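Local coordinates for protein superoxide dismutase (Candida albicans, PDB 4GUN) that probably destroys superoxide radicals formed within cells, converting them to hydrogen peroxide and oxygen at a manganese ion, at residues W134-K139 and I166-A171. The protein carries 2 engineered substitutions. Sequence-based numbering, arbitrary orientation.
Sequences WAFIVK and IIAIDA. With MN (manganese (II) ion), chain Q.
A135 and I169 form a hydrogen-bonded antiparallel pair: A135 N reaches I169 O at 3.1 Å and I169 N returns to A135 O at 3.0 Å. The short strand axes run 175° apart and 4.7 Å from each other. The ladder continues with I137 N on a lone pair of I167 O, but then I137 O takes two donors, I166 N at 2.8 Å and, weakly, I167 N at 3.3 Å. I166 and I167 thus both face I137, a classic beta bulge.

Apolar packing separates by face. I137 and I167 lie side by side, CD1 of I137 being 3.9 Å from CB of I167, on the face that A135 and I169 turn to L126 of helix 115-127. On the other face CB of A168 sits obliquely to the F136 ring, 3.7 Å from CE1 of F136.

At the metal end, stacking joins coordination and hydrogen bonding. A chi1 of -163° swings CG of D170 away from its own N and places the carboxylate flat above the W134 indole, planes 7° apart, with OD1 displaced toward the rim and CB in CH-pi contact over the six-membered ring. OD2 of D170 binds manganese at 2.0 Å, alongside H32, H80 and H174, while OD1 accepts W172 N and a weak bond from the metal-bound water. Indole, W172 N and metal together restrict the carboxylate's rotation; W134, on the central strand of this C-terminal-domain sheet, is the second-shell part of that support.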
ATOM      1  N   TRP A 134      12.108   8.173  -0.864  1.00  6.53           N
ATOM      2  CA  TRP A 134      13.309   8.430  -1.669  1.00  6.36           C
ATOM      3  C   TRP A 134      12.919   8.741  -3.072  1.00 10.55           C
ATOM      4  O   TRP A 134      11.844   8.335  -3.505  1.00 10.27           O
ATOM      5  CB  TRP A 134      14.169   7.133  -1.744  1.00  5.15           C
ATOM      6  CG  TRP A 134      14.787   6.716  -0.446  1.00  5.57           C
ATOM      7  CD1 TRP A 134      14.160   6.117   0.603  1.00  8.44           C
ATOM      8  CD2 TRP A 134      16.147   6.916  -0.042  1.00  5.13           C
ATOM      9  NE1 TRP A 134      15.030   5.980   1.660  1.00  8.12           N
ATOM     10  CE2 TRP A 134      16.256   6.473   1.295  1.00  9.23           C
ATOM     11  CE3 TRP A 134      17.287   7.433  -0.678  1.00  6.29           C
ATOM     12  CZ2 TRP A 134      17.466   6.509   2.001  1.00  8.38           C
ATOM     13  CZ3 TRP A 134      18.481   7.492   0.034  1.00  7.10           C
ATOM     14  CH2 TRP A 134      18.560   7.038   1.355  1.00  7.24           C
ATOM     15  N   ALA A 135      13.802   9.438  -3.804  1.00  8.19           N
ATOM     16  CA  ALA A 135      13.714   9.612  -5.259  1.00  7.59           C
ATOM     17  C   ALA A 135      14.962   8.979  -5.858  1.00 10.71           C
ATOM     18  O   ALA A 135      16.045   9.047  -5.263  1.00 11.25           O
ATOM     19  CB  ALA A 135      13.628  11.069  -5.664  1.00  8.26           C
ATOM     20  N   PHE A 136      14.802   8.309  -7.003  1.00  7.35           N
ATOM     21  CA  PHE A 136      15.928   7.687  -7.673  1.00  7.88           C
ATOM     22  C   PHE A 136      15.914   8.035  -9.152  1.00  9.31           C
ATOM     23  O   PHE A 136      14.864   8.013  -9.784  1.00  5.38           O
ATOM     24  CB  PHE A 136      15.903   6.142  -7.548  1.00  9.66           C
ATOM     25  CG  PHE A 136      15.928   5.528  -6.172  1.00 10.16           C
ATOM     26  CD1 PHE A 136      17.115   5.054  -5.629  1.00 12.37           C
ATOM     27  CD2 PHE A 136      14.750   5.323  -5.463  1.00 12.50           C
ATOM     28  CE1 PHE A 136      17.132   4.449  -4.369  1.00 12.62           C
ATOM     29  CE2 PHE A 136      14.768   4.715  -4.205  1.00 14.29           C
ATOM     30  CZ  PHE A 136      15.955   4.282  -3.671  1.00 12.32           C
ATOM     31  N   ILE A 137      17.102   8.277  -9.700  1.00  6.98           N
ATOM     32  CA  ILE A 137      17.342   8.361 -11.131  1.00  6.68           C
ATOM     33  C   ILE A 137      17.703   6.900 -11.418  1.00  9.51           C
ATOM     34  O   ILE A 137      18.594   6.356 -10.750  1.00  6.27           O
ATOM     35  CB  ILE A 137      18.492   9.339 -11.505  1.00  9.48           C
ATOM     36  CG1 ILE A 137      18.024  10.802 -11.284  1.00  9.66           C
ATOM     37  CG2 ILE A 137      18.881   9.117 -12.977  1.00 10.66           C
ATOM     38  CD1 ILE A 137      19.130  11.869 -11.255  1.00 15.52           C
ATOM     39  N   VAL A 138      16.952   6.239 -12.328  1.00  8.22           N
ATOM     40  CA  VAL A 138      17.155   4.804 -12.593  1.00  8.95           C
ATOM     41  C   VAL A 138      17.455   4.542 -14.055  1.00 13.03           C
ATOM     42  O   VAL A 138      16.987   5.287 -14.902  1.00 11.35           O
ATOM     43  CB  VAL A 138      15.958   3.900 -12.114  1.00 13.29           C
ATOM     44  CG1 VAL A 138      15.617   4.120 -10.645  1.00 12.76           C
ATOM     45  CG2 VAL A 138      14.714   4.074 -12.978  1.00 13.39           C
ATOM     46  N   LYS A 139      18.186   3.450 -14.347  1.00 10.52           N
ATOM     47  CA  LYS A 139      18.441   3.004 -15.726  1.00  9.59           C
ATOM     48  C   LYS A 139      17.661   1.704 -15.919  1.00 12.32           C
ATOM     49  O   LYS A 139      17.742   0.801 -15.089  1.00 11.13           O
ATOM     50  CB  LYS A 139      19.947   2.783 -15.974  1.00 11.38           C
ATOM     51  CG  LYS A 139      20.292   2.028 -17.270  1.00 11.65           C
ATOM     52  CD  LYS A 139      21.734   1.542 -17.234  1.00  8.73           C
ATOM     53  CE  LYS A 139      22.240   1.112 -18.601  1.00 11.97           C
ATOM     54  NZ  LYS A 139      23.578   0.432 -18.493  1.00 16.89           N
ATOM     55  N   ILE A 166      20.824   4.842 -10.052  1.00  6.16           N
ATOM     56  CA  ILE A 166      21.952   5.679 -10.524  1.00  5.18           C
ATOM     57  C   ILE A 166      22.283   6.764  -9.489  1.00  9.59           C
ATOM     58  O   ILE A 166      23.454   7.006  -9.179  1.00  7.49           O
ATOM     59  CB  ILE A 166      21.700   6.254 -11.966  1.00  7.24           C
ATOM     60  CG1 ILE A 166      21.284   5.161 -13.002  1.00  6.02           C
ATOM     61  CG2 ILE A 166      22.879   7.104 -12.477  1.00  5.95           C
ATOM     62  CD1 ILE A 166      22.284   3.927 -13.124  1.00  7.01           C
ATOM     63  N   ILE A 167      21.229   7.420  -8.980  1.00  7.57           N
ATOM     64  CA  ILE A 167      21.291   8.446  -7.938  1.00  6.72           C
ATOM     65  C   ILE A 167      20.199   8.147  -6.932  1.00 10.25           C
ATOM     66  O   ILE A 167      19.050   7.936  -7.329  1.00 10.48           O
ATOM     67  CB  ILE A 167      21.127   9.891  -8.533  1.00  9.30           C
ATOM     68  CG1 ILE A 167      22.378  10.350  -9.329  1.00  9.52           C
ATOM     69  CG2 ILE A 167      20.706  10.942  -7.458  1.00  9.00           C
ATOM     70  CD1 ILE A 167      23.675  10.655  -8.495  1.00 17.91           C
ATOM     71  N   ALA A 168      20.546   8.162  -5.623  1.00  5.82           N
ATOM     72  CA  ALA A 168      19.563   7.983  -4.556  1.00  5.27           C
ATOM     73  C   ALA A 168      19.540   9.276  -3.733  1.00  7.61           C
ATOM     74  O   ALA A 168      20.613   9.794  -3.361  1.00  5.60           O
ATOM     75  CB  ALA A 168      19.947   6.802  -3.681  1.00  6.39           C
ATOM     76  N   ILE A 169      18.335   9.846  -3.557  1.00  6.19           N
ATOM     77  CA  ILE A 169      18.065  11.053  -2.755  1.00  6.13           C
ATOM     78  C   ILE A 169      17.105  10.731  -1.599  1.00  7.74           C
ATOM     79  O   ILE A 169      15.924  10.475  -1.830  1.00  7.23           O
ATOM     80  CB  ILE A 169      17.546  12.274  -3.559  1.00 10.20           C
ATOM     81  CG1 ILE A 169      18.450  12.619  -4.781  1.00 12.39           C
ATOM     82  CG2 ILE A 169      17.373  13.495  -2.619  1.00 10.43           C
ATOM     83  CD1 ILE A 169      19.839  13.135  -4.442  1.00 12.86           C
ATOM     84  N   ASP A 170      17.606  10.822  -0.371  1.00  4.55           N
ATOM     85  CA  ASP A 170      16.838  10.603   0.851  1.00  4.69           C
ATOM     86  C   ASP A 170      15.917  11.796   1.137  1.00 10.87           C
ATOM     87  O   ASP A 170      16.397  12.915   1.335  1.00  9.72           O
ATOM     88  CB  ASP A 170      17.789  10.382   2.043  1.00  6.02           C
ATOM     89  CG  ASP A 170      17.139   9.748   3.264  1.00  8.85           C
ATOM     90  OD1 ASP A 170      15.913   9.533   3.247  1.00 13.13           O
ATOM     91  OD2 ASP A 170      17.855   9.428   4.207  1.00 12.77           O
ATOM     92  N   ALA A 171      14.596  11.541   1.189  1.00  8.79           N
ATOM     93  CA  ALA A 171      13.592  12.571   1.499  1.00  7.85           C
ATOM     94  C   ALA A 171      12.976  12.385   2.909  1.00 10.83           C
ATOM     95  O   ALA A 171      12.041  13.122   3.240  1.00  9.73           O
ATOM     96  CB  ALA A 171      12.496  12.582   0.437  1.00  8.40           C
TER
HETATM   97 MN    MN Q 301      17.884   8.418   5.937  1.00  9.91          MN
HETATM   98  O   HOH W   1      16.077   7.513   5.175  1.00 14.68           O